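Local structure of actibind (Aspergillus niger, 3D3Z) at residues H51-D56 and T117-I122; C13-D16 and C22-S25; D173-L178 and P187-E192; P40-G43 and W48-H51. The protein cleaves RNA as a ribonuclease of the T2 family, probably without strict base specificity but with a preference for adenylic acid. All blocks are in the same frame, centred on the assembly; numbering follows the deposited sequence. Where two conformers were deposited one is given.

Contact 1: residues H51-D56 and T117-I122; sequences HGLWPD and TCINTI. With D3Z (1-(5-deoxy-beta-L-xylofuranosyl)pyrimidine-2,4(1H,3H)-dione), chain E.
Pro-55 meets the loop after helix 104-116 chiefly through CG of its ring. This atom lies 3.6 Å from CG1 of Ile-119 and 3.7 Å from CB of Cys-118. The contact is apolar, and no hydrogen bond joins the two segments. The Pro-55 ring and the Ile-119 side chain cross at about a right angle. CG1 of Ile-119 stands beside its own backbone N (chi1 -57°), which brings this branch against the proline. Its end, CD1, goes on to CD2 of Leu-53 at a looser 4.4 Å.

Residues 51-56 belong to a strand of the antiparallel sheet of the RNase T2 fold. His-51 and Gly-52 form a classic beta bulge opposite Thr-33. Earlier on the strand, the ring of His-51, a predicted active-site residue, has CZ2 of Trp-54 over one face, 3.4 Å above the plane. Phe-35 also stacks with His-51. C5' of the bound D3Z nucleoside sits at the edge of the imidazole, near its plane.

Cys-118 is held by its disulfide to Cys-66. Phe-139 of helix 134-147 packs on Ile-119, and Val-143 and Leu-146 of the same helix pack on Leu-53. Pro-55 also touches His-115, another predicted active-site residue.

Contact 2: residues C13-D16 and C22-S25; sequences CQTD and CFNS
The ring of Phe-23 swings toward residues 13-16 because its CG is anti to the backbone N (chi1 -163°). On the other side, Thr-15 holds OG1 between its backbone N and its carbonyl carbon (chi1 66°), which turns the hydroxyl to the ring. The site is a disulfide-braced loop region ahead of strand 29-35, with neither helix nor strand in the two segments. Cys-13 is bonded to Cys-58 and Cys-22 to Cys-5, so each segment carries one covalent tie to another part of the chain.

Thr-15 and Phe-23 lie aslant to one another. OG1 of Thr-15 is 3.5 Å from CE1 of Phe-23 and 3.6 Å from CZ of the same ring. The hydroxyl comes up obliquely to the ring, and this is van der Waals contact. Its polar partners are the O of Leu-11 and OD1 of Asn-17, both close by in the same loop. These bonds stay on the hydroxyl's own side of the contact. CZ of Phe-23 also comes within 3.9 Å of the O of Thr-15. The N of Cys-13 lies farther from the ring, 4.4 Å from CZ.

Behind the ring, the 22-25 segment is fastened to Asn-120, whose side chain bonds the O of Phe-23 and the N of Ser-25. Asn-24 turns its amide away, and its OD1 pairs with OG1 of Thr-121.

One water joins the two backbones. It accepts from the N of Cys-13 at 2.9 Å and donates to the O of Asn-24 at 2.7 Å.

Contact 3: residues D173-L178 and P187-E192; sequences DIEDAL and PYVGCE
Apolar contacts between Leu-178 and Pro-187 and between Ile-174 and Val-189 join helix 171-179 to the start of strand 188-192. CB of Leu-178 rests 3.6 Å from CD of Pro-187. Its CD1 branch reaches CG of the same proline at 3.9 Å. The two side chains cross at about a right angle. One turn back along the helix, CG2 of Ile-174 meets CG1 of Val-189 at 3.8 Å. CG2 of Ile-174 is anti to its backbone N, while CG1 lies beside that N (chi1 -69°). The shorter branch thus does the touching.

Glu-175 adds an aliphatic contact. Its CG lies 3.9 Å from CG2 of Val-189, so the two methyls of the valine are shared between Ile-174 and Glu-175.

The polar links run to a third part of the chain. OE2 of Glu-175 forms a salt bridge with NH1 of Arg-219, and the same nitrogen bonds the O of Pro-187. Arg-219 therefore bridges helix and strand segments that share no direct hydrogen bond. Cys-191 is tied to Cys-225 by a disulfide.

This is a helix laid against the antiparallel sheet of the T2 fold. Leu-199 and Tyr-201 of strand 195-206 and Leu-156 of helix 152-158 also pack on Leu-178. The direct contact thus depends on the fit of hydrocarbon surfaces, and its electrostatic part is probably concentrated at Arg-219.

Contact 4: residues P40-G43 and W48-H51; sequences PSDG and WTIH. With D3Z (1-(5-deoxy-beta-L-xylofuranosyl)pyrimidine-2,4(1H,3H)-dione), chain E; EDO (1,2-ethanediol), chain F.
Asp-42 and Thr-49 face each other at a slant, with the carboxylate of one turned to the branched end of the other. OD1 of Asp-42 lies 3.7 Å from both CG2 and OG1 of Thr-49, too far for a direct hydrogen bond to the hydroxyl. A water closes the gap. It donates to OD1 of Asp-42 at 2.8 Å and to OG1 of Thr-49 at 2.7 Å, so both oxygens act as acceptors here. In Asp-42, CG sits between the backbone N and the carbonyl carbon (chi1 61°), and this carries the carboxylate to the threonine. The methyl of Thr-49 points at the loop backbone, 4.0 Å from CA of Gly-43. Gly-43 has a positive phi of 74°, and the threonine methyl occupies the side where a CB would lie.

An ethanediol, probably from the crystallisation liquor, sits at Gly-43 and also bonds the O of Glu-93. The N of Gly-43 makes weak hydrogen bonds to its O1 and O2. OD2 of Asp-42 lies close to OD2 of Asp-37, a residue of the D3Z pocket. Two carboxylates so near each other may raise the pKa of one of them.

The loop joins two antiparallel strands of the RNase T2 sheet, 29-35 and 49-56. Thr-49 pairs through its backbone with Phe-35. Pro-96 and Tyr-98 of the ligand pocket touch Asp-42. Ile-50, which follows Thr-49 on the strand, packs on Val-143, Val-144 and Phe-147 of helix 134-147.

Contacts 1 and 4 share His-51 and strand 49-56, yet their centres are about 21 Å apart on opposite sides of the chain's centre. Both include the D3Z site through His-51, which lines the nucleoside pocket. The modelled approach of its ring to the ligand is implausibly short, so that detail is doubtful. Contact 2 touches contact 1 through residues 23-24 and 120-121. Contact 3 reaches the same sheet as contacts 1 and 4 but touches neither. Its nearest atoms are about 6 Å from contact 4. Contacts 2 and 4 are the most widely separated pair, with centres about 32 Å apart.

Contact 1: residues H51-D56 and T117-I122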
loop_
_atom_site.group_PDB
_atom_site.type_symbol
_atom_site.label_atom_id
_atom_site.label_comp_id
_atom_site.label_asym_id
_atom_site.label_seq_id
_atom_site.Cartn_x
_atom_site.Cartn_y
_atom_site.Cartn_z
ATOM N N HIS A 51 1.252 -4.217 -3.272
ATOM C CA HIS A 51 1.144 -3.516 -4.533
ATOM C C HIS A 51 1.825 -2.134 -4.389
ATOM O O HIS A 51 2.700 -1.787 -5.148
ATOM C CB HIS A 51 -0.332 -3.392 -4.945
ATOM C CG HIS A 51 -0.555 -2.854 -6.337
ATOM N ND1 HIS A 51 -1.810 -2.833 -6.914
ATOM C CD2 HIS A 51 0.295 -2.355 -7.271
ATOM C CE1 HIS A 51 -1.720 -2.327 -8.137
ATOM N NE2 HIS A 51 -0.447 -2.053 -8.385
ATOM N N GLY A 52 1.377 -1.356 -3.428
ATOM C CA GLY A 52 1.928 -0.014 -3.162
ATOM C C GLY A 52 1.311 0.794 -2.038
ATOM O O GLY A 52 0.649 0.265 -1.151
ATOM N N LEU A 53 1.579 2.094 -2.106
ATOM C CA LEU A 53 1.025 3.123 -1.255
ATOM C C LEU A 53 0.739 4.326 -2.149
ATOM O O LEU A 53 1.641 4.839 -2.779
ATOM C CB LEU A 53 2.019 3.474 -0.126
ATOM C CG LEU A 53 1.549 4.584 0.848
ATOM C CD1 LEU A 53 0.307 4.149 1.708
ATOM C CD2 LEU A 53 2.756 4.995 1.758
ATOM N N TRP A 54 -0.527 4.727 -2.234
ATOM C CA TRP A 54 -0.988 5.694 -3.203
ATOM C C TRP A 54 -1.669 6.844 -2.518
ATOM O O TRP A 54 -2.588 6.622 -1.697
ATOM C CB TRP A 54 -2.031 5.083 -4.181
ATOM C CG TRP A 54 -1.659 3.807 -4.838
ATOM C CD1 TRP A 54 -0.390 3.303 -5.055
ATOM C CD2 TRP A 54 -2.558 2.882 -5.424
ATOM N NE1 TRP A 54 -0.470 2.068 -5.680
ATOM C CE2 TRP A 54 -1.789 1.805 -5.950
ATOM C CE3 TRP A 54 -3.944 2.832 -5.535
ATOM C CZ2 TRP A 54 -2.375 0.683 -6.568
ATOM C CZ3 TRP A 54 -4.531 1.711 -6.175
ATOM C CH2 TRP A 54 -3.741 0.652 -6.672
ATOM N N PRO A 55 -1.249 8.071 -2.839
ATOM C CA PRO A 55 -1.991 9.284 -2.447
ATOM C C PRO A 55 -3.205 9.595 -3.368
ATOM O O PRO A 55 -3.048 9.885 -4.548
ATOM C CB PRO A 55 -0.927 10.390 -2.543
ATOM C CG PRO A 55 0.053 9.884 -3.610
ATOM C CD PRO A 55 -0.011 8.392 -3.591
ATOM N N ASP A 56 -4.407 9.489 -2.834
ATOM C CA ASP A 56 -5.571 9.897 -3.556
ATOM C C ASP A 56 -5.959 11.242 -2.994
ATOM O O ASP A 56 -5.814 11.521 -1.771
ATOM C CB ASP A 56 -6.757 8.961 -3.293
ATOM C CG ASP A 56 -6.804 7.711 -4.207
ATOM O OD1 ASP A 56 -5.787 7.344 -4.864
ATOM O OD2 ASP A 56 -7.926 7.114 -4.214
ATOM N N THR A 117 6.147 9.980 -5.807
ATOM C CA THR A 117 6.467 11.362 -6.190
ATOM C C THR A 117 5.311 12.308 -5.956
ATOM O O THR A 117 5.527 13.542 -5.968
ATOM C CB THR A 117 6.935 11.543 -7.698
ATOM O OG1 THR A 117 5.885 11.173 -8.567
ATOM C CG2 THR A 117 8.161 10.736 -8.024
ATOM N N CYS A 118 4.126 11.740 -5.694
ATOM C CA CYS A 118 2.911 12.504 -5.457
ATOM C C CYS A 118 2.568 12.674 -3.974
ATOM O O CYS A 118 1.540 13.265 -3.642
ATOM C CB CYS A 118 1.746 11.835 -6.247
ATOM S SG CYS A 118 1.925 11.961 -8.029
ATOM N N ILE A 119 3.391 12.132 -3.087
ATOM C CA ILE A 119 3.184 12.295 -1.646
ATOM C C ILE A 119 3.922 13.608 -1.244
ATOM O O ILE A 119 5.167 13.670 -1.163
ATOM C CB ILE A 119 3.671 11.068 -0.904
ATOM C CG1 ILE A 119 2.945 9.818 -1.436
ATOM C CG2 ILE A 119 3.471 11.221 0.619
ATOM C CD1 ILE A 119 3.377 8.505 -0.803
ATOM N N ASN A 120 3.150 14.670 -1.045
ATOM C CA ASN A 120 3.760 15.988 -0.844
ATOM C C ASN A 120 4.672 16.068 0.381
ATOM O O ASN A 120 5.653 16.817 0.365
ATOM C CB ASN A 120 2.692 17.091 -0.815
ATOM C CG ASN A 120 1.901 17.070 0.453
ATOM O OD1 ASN A 120 1.166 16.135 0.690
ATOM N ND2 ASN A 120 2.110 18.059 1.314
ATOM N N THR A 121 4.388 15.287 1.429
ATOM C CA THR A 121 5.117 15.370 2.693
ATOM C C THR A 121 6.486 14.608 2.694
ATOM O O THR A 121 7.193 14.642 3.700
ATOM C CB THR A 121 4.274 14.859 3.862
ATOM O OG1 THR A 121 3.883 13.506 3.582
ATOM C CG2 THR A 121 3.010 15.757 4.107
ATOM N N ILE A 122 6.856 14.051 1.533
ATOM C CA ILE A 122 8.044 13.188 1.323
ATOM C C ILE A 122 9.197 13.951 0.670
ATOM O O ILE A 122 10.288 13.446 0.522
ATOM C CB ILE A 122 7.656 11.980 0.376
ATOM C CG1 ILE A 122 6.614 11.096 1.071
ATOM C CG2 ILE A 122 8.863 11.160 -0.060
ATOM C CD1 ILE A 122 6.549 9.638 0.582
HETATM N N1 D3Z E . 1.800 -5.864 -11.671
HETATM C C2 D3Z E . 3.182 -6.106 -11.541
HETATM N N3 D3Z E . 3.617 -6.924 -10.588
HETATM C C4 D3Z E . 2.783 -7.519 -9.734
HETATM C C5 D3Z E . 1.438 -7.286 -9.853
HETATM C C6 D3Z E . 0.947 -6.444 -10.841
HETATM O O2 D3Z E . 4.011 -5.573 -12.307
HETATM O O4 D3Z E . 3.176 -8.296 -8.839
HETATM C "C1'" D3Z E . 1.298 -4.973 -12.686
HETATM C "C2'" D3Z E . 2.440 -4.029 -13.002
HETATM O "O2'" D3Z E . 2.930 -4.282 -14.331
HETATM C "C3'" D3Z E . 1.901 -2.630 -12.767
HETATM C "C4'" D3Z E . 0.448 -2.780 -12.353
HETATM O "O3'" D3Z E . 2.616 -1.986 -11.725
HETATM O "O4'" D3Z E . 0.208 -4.189 -12.169
HETATM C "C5'" D3Z E . 0.192 -1.970 -11.087
#

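Contact 2: residues C13-D16 and C22-S25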
loop_
_atom_site.group_PDB
_atom_site.type_symbol
_atom_site.label_atom_id
_atom_site.label_comp_id
_atom_site.label_asym_id
_atom_site.label_seq_id
_atom_site.Cartn_x
_atom_site.Cartn_y
_atom_site.Cartn_z
ATOM N N CYS A 13 -7.616 15.218 4.852
ATOM C CA CYS A 13 -8.969 15.110 4.292
ATOM C C CYS A 13 -10.089 15.494 5.231
ATOM O O CYS A 13 -10.999 16.177 4.791
ATOM C CB CYS A 13 -9.286 13.718 3.715
ATOM S SG CYS A 13 -8.424 13.352 2.230
ATOM N N GLN A 14 -10.017 15.022 6.482
ATOM C CA GLN A 14 -11.023 15.277 7.495
ATOM C C GLN A 14 -10.925 16.677 8.093
ATOM O O GLN A 14 -11.797 17.030 8.880
ATOM C CB GLN A 14 -10.994 14.179 8.588
ATOM C CG GLN A 14 -11.191 12.752 8.016
ATOM C CD GLN A 14 -11.418 11.618 9.049
ATOM O OE1 GLN A 14 -12.274 11.733 9.937
ATOM N NE2 GLN A 14 -10.690 10.478 8.888
ATOM N N THR A 15 -9.894 17.465 7.733
ATOM C CA THR A 15 -9.739 18.852 8.209
ATOM C C THR A 15 -9.386 19.774 7.057
ATOM O O THR A 15 -8.946 19.331 6.019
ATOM C CB THR A 15 -8.649 18.995 9.375
ATOM O OG1 THR A 15 -7.334 18.690 8.890
ATOM C CG2 THR A 15 -8.951 18.071 10.551
ATOM N N ASP A 16 -9.552 21.071 7.278
ATOM C CA ASP A 16 -9.258 22.072 6.278
ATOM C C ASP A 16 -7.944 22.823 6.590
ATOM O O ASP A 16 -7.952 23.872 7.243
ATOM C CB ASP A 16 -10.401 23.097 6.158
ATOM C CG ASP A 16 -10.141 24.080 5.056
ATOM O OD1 ASP A 16 -9.397 23.705 4.147
ATOM O OD2 ASP A 16 -10.638 25.219 5.079
ATOM N N CYS A 22 3.893 18.907 7.106
ATOM C CA CYS A 22 3.146 18.244 8.140
ATOM C C CYS A 22 1.653 18.108 7.818
ATOM O O CYS A 22 0.819 17.914 8.734
ATOM C CB CYS A 22 3.336 18.940 9.490
ATOM S SG CYS A 22 5.008 18.625 10.199
ATOM N N PHE A 23 1.323 18.258 6.538
ATOM C CA PHE A 23 -0.062 18.049 6.087
ATOM C C PHE A 23 -0.161 17.481 4.667
ATOM O O PHE A 23 0.202 18.148 3.713
ATOM C CB PHE A 23 -0.863 19.357 6.168
ATOM C CG PHE A 23 -2.358 19.133 6.129
ATOM C CD1 PHE A 23 -2.976 18.420 7.137
ATOM C CD2 PHE A 23 -3.118 19.574 5.037
ATOM C CE1 PHE A 23 -4.360 18.191 7.103
ATOM C CE2 PHE A 23 -4.495 19.323 4.971
ATOM C CZ PHE A 23 -5.102 18.642 6.024
ATOM N N ASN A 24 -0.666 16.255 4.550
ATOM C CA ASN A 24 -0.841 15.591 3.261
ATOM C C ASN A 24 -2.049 16.149 2.499
ATOM O O ASN A 24 -3.201 16.008 2.936
ATOM C CB ASN A 24 -0.934 14.049 3.433
ATOM C CG ASN A 24 0.410 13.408 3.781
ATOM O OD1 ASN A 24 1.268 13.206 2.895
ATOM N ND2 ASN A 24 0.594 13.069 5.063
ATOM N N SER A 25 -1.745 16.838 1.409
ATOM C CA SER A 25 -2.714 17.548 0.607
ATOM C C SER A 25 -2.058 17.947 -0.680
ATOM O O SER A 25 -0.908 18.437 -0.684
ATOM C CB SER A 25 -3.218 18.791 1.346
ATOM O OG SER A 25 -4.229 19.478 0.630
HETATM O O HOH W 1 -5.864 16.388 2.931
#

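Contact 3: residues D173-L178 and P187-E192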
loop_
_atom_site.group_PDB
_atom_site.type_symbol
_atom_site.label_atom_id
_atom_site.label_comp_id
_atom_site.label_asym_id
_atom_site.label_seq_id
_atom_site.Cartn_x
_atom_site.Cartn_y
_atom_site.Cartn_z
ATOM N N ASP A 173 -18.837 -10.922 3.904
ATOM C CA ASP A 173 -18.022 -11.643 4.867
ATOM C C ASP A 173 -16.526 -11.240 4.755
ATOM O O ASP A 173 -15.846 -11.067 5.787
ATOM C CB ASP A 173 -18.167 -13.165 4.684
ATOM C CG ASP A 173 -19.516 -13.725 5.269
ATOM O OD1 ASP A 173 -20.202 -12.973 5.977
ATOM O OD2 ASP A 173 -19.841 -14.897 5.025
ATOM N N ILE A 174 -16.062 -11.126 3.507
ATOM C CA ILE A 174 -14.681 -10.694 3.160
ATOM C C ILE A 174 -14.468 -9.286 3.724
ATOM O O ILE A 174 -13.503 -9.032 4.445
ATOM C CB ILE A 174 -14.444 -10.705 1.615
ATOM C CG1 ILE A 174 -14.429 -12.144 1.077
ATOM C CG2 ILE A 174 -13.112 -9.954 1.223
ATOM C CD1 ILE A 174 -14.650 -12.242 -0.409
ATOM N N GLU A 175 -15.375 -8.384 3.378
ATOM C CA GLU A 175 -15.372 -7.018 3.870
ATOM C C GLU A 175 -15.372 -6.858 5.387
ATOM O O GLU A 175 -14.660 -5.985 5.930
ATOM C CB GLU A 175 -16.563 -6.265 3.296
ATOM C CG GLU A 175 -16.410 -5.951 1.825
ATOM C CD GLU A 175 -17.616 -5.285 1.240
ATOM O OE1 GLU A 175 -18.719 -5.503 1.784
ATOM O OE2 GLU A 175 -17.462 -4.560 0.231
ATOM N N ASP A 176 -16.168 -7.683 6.071
ATOM C CA ASP A 176 -16.242 -7.617 7.517
ATOM C C ASP A 176 -14.939 -8.118 8.150
ATOM O O ASP A 176 -14.441 -7.507 9.105
ATOM C CB ASP A 176 -17.424 -8.439 8.071
ATOM C CG ASP A 176 -18.796 -7.879 7.691
ATOM O OD1 ASP A 176 -18.929 -6.721 7.244
ATOM O OD2 ASP A 176 -19.780 -8.641 7.881
ATOM N N ALA A 177 -14.414 -9.226 7.617
ATOM C CA ALA A 177 -13.211 -9.869 8.125
ATOM C C ALA A 177 -12.004 -8.909 8.101
ATOM O O ALA A 177 -11.162 -8.905 9.028
ATOM C CB ALA A 177 -12.901 -11.107 7.320
ATOM N N LEU A 178 -11.975 -8.073 7.066
ATOM C CA LEU A 178 -10.837 -7.175 6.805
ATOM C C LEU A 178 -11.050 -5.842 7.492
ATOM O O LEU A 178 -10.102 -5.219 7.964
ATOM C CB LEU A 178 -10.642 -7.023 5.295
ATOM C CG LEU A 178 -10.205 -8.326 4.594
ATOM C CD1 LEU A 178 -10.226 -8.136 3.088
ATOM C CD2 LEU A 178 -8.836 -8.903 5.076
ATOM N N PRO A 187 -11.679 -2.469 3.425
ATOM C CA PRO A 187 -10.915 -1.994 2.248
ATOM C C PRO A 187 -11.823 -1.981 1.005
ATOM O O PRO A 187 -12.878 -2.595 1.034
ATOM C CB PRO A 187 -9.820 -3.047 2.109
ATOM C CG PRO A 187 -10.442 -4.304 2.678
ATOM C CD PRO A 187 -11.308 -3.843 3.823
ATOM N N TYR A 188 -11.433 -1.298 -0.063
ATOM C CA TYR A 188 -11.811 -1.756 -1.393
ATOM C C TYR A 188 -11.415 -3.239 -1.596
ATOM O O TYR A 188 -10.281 -3.641 -1.338
ATOM C CB TYR A 188 -11.202 -0.881 -2.478
ATOM C CG TYR A 188 -11.385 -1.440 -3.855
ATOM C CD1 TYR A 188 -12.579 -1.225 -4.580
ATOM C CD2 TYR A 188 -10.380 -2.206 -4.452
ATOM C CE1 TYR A 188 -12.736 -1.764 -5.875
ATOM C CE2 TYR A 188 -10.532 -2.739 -5.728
ATOM C CZ TYR A 188 -11.713 -2.524 -6.426
ATOM O OH TYR A 188 -11.800 -3.063 -7.699
ATOM N N VAL A 189 -12.382 -4.048 -2.052
ATOM C CA VAL A 189 -12.169 -5.447 -2.427
ATOM C C VAL A 189 -12.271 -5.611 -3.959
ATOM O O VAL A 189 -13.335 -5.387 -4.543
ATOM C CB VAL A 189 -13.154 -6.372 -1.689
ATOM C CG1 VAL A 189 -12.846 -7.867 -1.986
ATOM C CG2 VAL A 189 -13.077 -6.093 -0.203
ATOM N N GLY A 190 -11.165 -6.034 -4.585
ATOM C CA GLY A 190 -11.066 -6.155 -6.033
ATOM C C GLY A 190 -11.004 -7.611 -6.457
ATOM O O GLY A 190 -10.285 -8.401 -5.851
ATOM N N CYS A 191 -11.824 -7.976 -7.452
ATOM C CA CYS A 191 -11.884 -9.345 -7.985
ATOM C C CYS A 191 -11.466 -9.352 -9.427
ATOM O O CYS A 191 -11.597 -8.352 -10.132
ATOM C CB CYS A 191 -13.313 -9.917 -7.888
ATOM S SG CYS A 191 -13.796 -10.392 -6.268
ATOM N N GLU A 192 -10.913 -10.477 -9.855
ATOM C CA GLU A 192 -10.561 -10.673 -11.238
ATOM C C GLU A 192 -11.080 -12.034 -11.647
ATOM O O GLU A 192 -10.754 -13.029 -11.010
ATOM C CB GLU A 192 -9.045 -10.679 -11.420
ATOM C CG GLU A 192 -8.595 -10.600 -12.877
ATOM C CD GLU A 192 -8.900 -9.263 -13.510
ATOM O OE1 GLU A 192 -8.976 -8.289 -12.741
ATOM O OE2 GLU A 192 -9.071 -9.162 -14.751
#

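Contact 4: residues P40-G43 and W48-H51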
loop_
_atom_site.group_PDB
_atom_site.type_symbol
_atom_site.label_atom_id
_atom_site.label_comp_id
_atom_site.label_asym_id
_atom_site.label_seq_id
_atom_site.Cartn_x
_atom_site.Cartn_y
_atom_site.Cartn_z
ATOM N N PRO A 40 0.220 -16.355 -12.328
ATOM C CA PRO A 40 1.161 -17.122 -11.512
ATOM C C PRO A 40 1.142 -16.671 -10.050
ATOM O O PRO A 40 0.879 -15.509 -9.723
ATOM C CB PRO A 40 2.512 -16.809 -12.163
ATOM C CG PRO A 40 2.322 -15.439 -12.745
ATOM C CD PRO A 40 0.909 -15.322 -13.133
ATOM N N SER A 41 1.426 -17.613 -9.180
ATOM C CA SER A 41 1.593 -17.361 -7.762
ATOM C C SER A 41 2.980 -16.740 -7.373
ATOM O O SER A 41 4.013 -17.012 -7.994
ATOM C CB SER A 41 1.449 -18.667 -6.993
ATOM O OG SER A 41 0.164 -19.226 -7.088
ATOM N N ASP A 42 2.966 -15.910 -6.339
ATOM C CA ASP A 42 4.196 -15.308 -5.754
ATOM C C ASP A 42 3.955 -15.183 -4.232
ATOM O O ASP A 42 2.791 -15.391 -3.753
ATOM C CB ASP A 42 4.546 -13.983 -6.413
ATOM C CG ASP A 42 3.444 -12.946 -6.239
ATOM O OD1 ASP A 42 2.763 -12.938 -5.183
ATOM O OD2 ASP A 42 3.206 -12.175 -7.185
ATOM N N GLY A 43 5.026 -14.925 -3.490
ATOM C CA GLY A 43 4.911 -14.688 -2.063
ATOM C C GLY A 43 4.651 -15.972 -1.329
ATOM O O GLY A 43 4.712 -17.065 -1.921
ATOM N N TRP A 48 -0.807 -12.367 1.501
ATOM C CA TRP A 48 -0.938 -11.423 0.420
ATOM C C TRP A 48 0.416 -10.722 0.303
ATOM O O TRP A 48 1.293 -10.877 1.177
ATOM C CB TRP A 48 -2.052 -10.434 0.726
ATOM C CG TRP A 48 -3.461 -11.034 0.643
ATOM C CD1 TRP A 48 -3.964 -12.087 1.354
ATOM C CD2 TRP A 48 -4.517 -10.576 -0.207
ATOM N NE1 TRP A 48 -5.287 -12.328 0.968
ATOM C CE2 TRP A 48 -5.648 -11.408 0.019
ATOM C CE3 TRP A 48 -4.610 -9.566 -1.160
ATOM C CZ2 TRP A 48 -6.842 -11.250 -0.682
ATOM C CZ3 TRP A 48 -5.815 -9.409 -1.864
ATOM C CH2 TRP A 48 -6.901 -10.239 -1.619
ATOM N N THR A 49 0.567 -9.976 -0.789
ATOM C CA THR A 49 1.770 -9.185 -1.101
ATOM C C THR A 49 1.421 -7.708 -1.338
ATOM O O THR A 49 0.261 -7.330 -1.487
ATOM C CB THR A 49 2.469 -9.757 -2.312
ATOM O OG1 THR A 49 1.558 -9.896 -3.397
ATOM C CG2 THR A 49 3.030 -11.138 -1.977
ATOM N N ILE A 50 2.457 -6.868 -1.375
ATOM C CA ILE A 50 2.357 -5.445 -1.556
ATOM C C ILE A 50 2.184 -5.104 -3.023
ATOM O O ILE A 50 2.858 -5.629 -3.903
ATOM C CB ILE A 50 3.655 -4.642 -1.050
ATOM C CG1 ILE A 50 3.914 -4.910 0.462
ATOM C CG2 ILE A 50 3.531 -3.139 -1.383
ATOM C CD1 ILE A 50 5.345 -4.556 1.005
ATOM N N HIS A 51 1.252 -4.217 -3.272
ATOM C CA HIS A 51 1.144 -3.516 -4.533
ATOM C C HIS A 51 1.825 -2.134 -4.389
ATOM O O HIS A 51 2.700 -1.787 -5.148
ATOM C CB HIS A 51 -0.332 -3.392 -4.945
ATOM C CG HIS A 51 -0.555 -2.854 -6.337
ATOM N ND1 HIS A 51 -1.810 -2.833 -6.914
ATOM C CD2 HIS A 51 0.295 -2.355 -7.271
ATOM C CE1 HIS A 51 -1.720 -2.327 -8.137
ATOM N NE2 HIS A 51 -0.447 -2.053 -8.385
HETATM N N1 D3Z E . 1.800 -5.864 -11.671
HETATM C C2 D3Z E . 3.182 -6.106 -11.541
HETATM N N3 D3Z E . 3.617 -6.924 -10.588
HETATM C C4 D3Z E . 2.783 -7.519 -9.734
HETATM C C5 D3Z E . 1.438 -7.286 -9.853
HETATM C C6 D3Z E . 0.947 -6.444 -10.841
HETATM O O2 D3Z E . 4.011 -5.573 -12.307
HETATM O O4 D3Z E . 3.176 -8.296 -8.839
HETATM C "C1'" D3Z E . 1.298 -4.973 -12.686
HETATM C "C2'" D3Z E . 2.440 -4.029 -13.002
HETATM O "O2'" D3Z E . 2.930 -4.282 -14.331
HETATM C "C3'" D3Z E . 1.901 -2.630 -12.767
HETATM C "C4'" D3Z E . 0.448 -2.780 -12.353
HETATM O "O3'" D3Z E . 2.616 -1.986 -11.725
HETATM O "O4'" D3Z E . 0.208 -4.189 -12.169
HETATM C "C5'" D3Z E . 0.192 -1.970 -11.087
HETATM C C1 EDO F . 8.852 -15.407 -4.934
HETATM O O1 EDO F . 7.558 -15.461 -5.568
HETATM C C2 EDO F . 8.973 -14.074 -4.194
HETATM O O2 EDO F . 7.815 -13.789 -3.389
HETATM O O HOH W 2 0.371 -12.289 -3.788
#